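Local coordinates for protein blue-light-activated histidine kinase 2 (Erythrobacter litoralis HTCC2594, PDB 4R39) that uses ATP to phosphorylate a histidine in response to blue light, a photosensory kinase involved in the light-enhanced virulence of the bacterium, at residues Tyr69-Ile74 / Gly88-Arg93. Sequence-based numbering, arbitrary orientation.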
loop_
_atom_site.group_PDB
_atom_site.type_symbol
_atom_site.label_atom_id
_atom_site.label_comp_id
_atom_site.label_asym_id
_atom_site.label_seq_id
_atom_site.Cartn_x
_atom_site.Cartn_y
_atom_site.Cartn_z
ATOM N N TYR A 69 2.698 -0.810 -12.134
ATOM C CA TYR A 69 2.843 -0.609 -13.569
ATOM C C TYR A 69 3.356 -1.882 -14.218
ATOM O O TYR A 69 2.888 -2.273 -15.290
ATOM C CB TYR A 69 3.804 0.540 -13.877
ATOM C CG TYR A 69 4.231 0.554 -15.326
ATOM C CD1 TYR A 69 5.388 -0.096 -15.735
ATOM C CD2 TYR A 69 3.461 1.192 -16.288
ATOM C CE1 TYR A 69 5.773 -0.101 -17.061
ATOM C CE2 TYR A 69 3.839 1.195 -17.618
ATOM C CZ TYR A 69 4.993 0.546 -17.999
ATOM O OH TYR A 69 5.369 0.550 -19.323
ATOM N N GLN A 70 4.320 -2.526 -13.564
ATOM C CA GLN A 70 4.887 -3.770 -14.073
ATOM C C GLN A 70 3.825 -4.860 -14.218
ATOM O O GLN A 70 3.825 -5.602 -15.198
ATOM C CB GLN A 70 6.010 -4.259 -13.159
ATOM C CG GLN A 70 7.280 -3.438 -13.239
ATOM C CD GLN A 70 8.377 -3.998 -12.359
ATOM O OE1 GLN A 70 8.503 -5.215 -12.201
ATOM N NE2 GLN A 70 9.174 -3.114 -11.771
ATOM N N GLU A 71 2.920 -4.949 -13.245
ATOM C CA GLU A 71 1.835 -5.925 -13.297
ATOM C C GLU A 71 0.862 -5.614 -14.433
ATOM O O GLU A 71 0.333 -6.520 -15.075
ATOM C CB GLU A 71 1.074 -5.959 -11.970
ATOM C CG GLU A 71 1.918 -6.349 -10.767
ATOM C CD GLU A 71 2.434 -7.776 -10.836
ATOM O OE1 GLU A 71 1.900 -8.572 -11.638
ATOM O OE2 GLU A 71 3.378 -8.099 -10.082
ATOM N N MET A 72 0.623 -4.329 -14.676
ATOM C CA MET A 72 -0.270 -3.907 -15.747
ATOM C C MET A 72 0.325 -4.237 -17.101
ATOM O O MET A 72 -0.374 -4.666 -18.016
ATOM C CB MET A 72 -0.493 -2.403 -15.693
ATOM C CG MET A 72 -1.462 -1.937 -14.647
ATOM S SD MET A 72 -1.641 -0.153 -14.781
ATOM C CE MET A 72 -1.246 0.341 -13.125
ATOM N N ASP A 73 1.623 -4.001 -17.222
ATOM C CA ASP A 73 2.340 -4.231 -18.462
ATOM C C ASP A 73 2.239 -5.701 -18.857
ATOM O O ASP A 73 2.018 -6.031 -20.020
ATOM C CB ASP A 73 3.803 -3.825 -18.286
ATOM C CG ASP A 73 4.534 -3.684 -19.603
ATOM O OD1 ASP A 73 3.935 -3.161 -20.567
ATOM O OD2 ASP A 73 5.711 -4.093 -19.673
ATOM N N ILE A 74 2.395 -6.577 -17.868
ATOM C CA ILE A 74 2.326 -8.020 -18.073
ATOM C C ILE A 74 0.908 -8.473 -18.407
ATOM O O ILE A 74 0.717 -9.437 -19.143
ATOM C CB ILE A 74 2.819 -8.767 -16.809
ATOM C CG1 ILE A 74 4.343 -8.695 -16.722
ATOM C CG2 ILE A 74 2.367 -10.233 -16.798
ATOM C CD1 ILE A 74 4.893 -9.095 -15.373
ATOM N N GLY A 88 -1.588 -10.962 -4.735
ATOM C CA GLY A 88 -0.636 -11.633 -3.872
ATOM C C GLY A 88 0.790 -11.434 -4.335
ATOM O O GLY A 88 1.683 -11.177 -3.526
ATOM N N ALA A 89 0.999 -11.546 -5.642
ATOM C CA ALA A 89 2.321 -11.344 -6.225
ATOM C C ALA A 89 2.776 -9.914 -5.962
ATOM O O ALA A 89 3.888 -9.667 -5.512
ATOM C CB ALA A 89 2.282 -11.623 -7.719
ATOM N N TYR A 90 1.877 -8.982 -6.239
ATOM C CA TYR A 90 2.142 -7.561 -6.099
ATOM C C TYR A 90 2.465 -7.171 -4.650
ATOM O O TYR A 90 3.465 -6.493 -4.400
ATOM C CB TYR A 90 0.930 -6.806 -6.648
ATOM C CG TYR A 90 0.921 -5.309 -6.461
ATOM C CD1 TYR A 90 2.026 -4.536 -6.774
ATOM C CD2 TYR A 90 -0.223 -4.668 -6.012
ATOM C CE1 TYR A 90 1.999 -3.165 -6.616
ATOM C CE2 TYR A 90 -0.263 -3.305 -5.857
ATOM C CZ TYR A 90 0.849 -2.556 -6.158
ATOM O OH TYR A 90 0.809 -1.192 -5.999
ATOM N N LEU A 91 1.644 -7.607 -3.697
ATOM C CA LEU A 91 1.895 -7.295 -2.287
ATOM C C LEU A 91 3.198 -7.928 -1.792
ATOM O O LEU A 91 3.896 -7.353 -0.961
ATOM C CB LEU A 91 0.728 -7.747 -1.400
ATOM C CG LEU A 91 -0.640 -7.095 -1.619
ATOM C CD1 LEU A 91 -1.640 -7.580 -0.574
ATOM C CD2 LEU A 91 -0.550 -5.577 -1.598
ATOM N N GLY A 92 3.520 -9.112 -2.300
ATOM C CA GLY A 92 4.757 -9.783 -1.940
ATOM C C GLY A 92 5.987 -8.984 -2.333
ATOM O O GLY A 92 6.991 -8.981 -1.621
ATOM N N ARG A 93 5.912 -8.299 -3.469
ATOM C CA ARG A 93 7.045 -7.527 -3.958
ATOM C C ARG A 93 7.137 -6.192 -3.236
ATOM O O ARG A 93 8.225 -5.646 -3.066
ATOM C CB ARG A 93 6.932 -7.307 -5.463
ATOM C CG ARG A 93 6.929 -8.592 -6.266
ATOM C CD ARG A 93 6.897 -8.299 -7.749
ATOM N NE ARG A 93 8.213 -7.902 -8.237
ATOM C CZ ARG A 93 8.424 -7.142 -9.306
ATOM N NH1 ARG A 93 7.404 -6.670 -10.009
ATOM N NH2 ARG A 93 9.665 -6.847 -9.670
HETATM O O HOH W 1 4.842 -6.080 -9.450
#
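The amide oxygen OE1 of Q70 is gripped by both terminal nitrogens of R93. R93 NH1 donates to Q70 OE1 at 2.9 Å and fairly straight, with an N-H...O angle of 160°; R93 NH2 reaches the same oxygen at 3.2 Å on a more bent path. That oxygen lies in the guanidinium plane, held end-on between NH1 and NH2. The amide and guanidinium planes are 60° apart; NH1 stands well above the carbonyl plane and NH2 is only tilted from it, both on the same face. Beyond CG the Q70 chain runs out extended, whereas R93 bends at chi3 (78°), and the two side chains meet nearly at right angles.

E71 works beside this pair. Its OE2 accepts from a water at 2.6 Å, and the same water accepts from R93 NH1 at 2.7 Å, bridging a carboxylate and a guanidinium that come no closer than 4.3 Å between E71 OE2 and R93 NH1. Nearer its backbone, the CG of E71 packs 4.3 Å from Y90 CB, while OE2 lies against the methyl of A89, the CA of Y90 and the CD of R93. The Y90 side chain packs on L67 and L68 of helix 58-75, and its OH hydrogen-bonds to A64 O; E71 also rests on I85 and P86 of the short strand before helix 87-102.

Helices 58-75 and 87-102 run roughly antiparallel here, 10.9 Å apart between segment axes, a spacing bridged by long polar side chains. The contact probably joins the HisKA_2-type helical region to the first helix of the Bergerat-fold ATP-binding part. NH1 thus serves a neutral amide directly and an acid through water, and the nearby opposite charge probably favours the ionised form of E71.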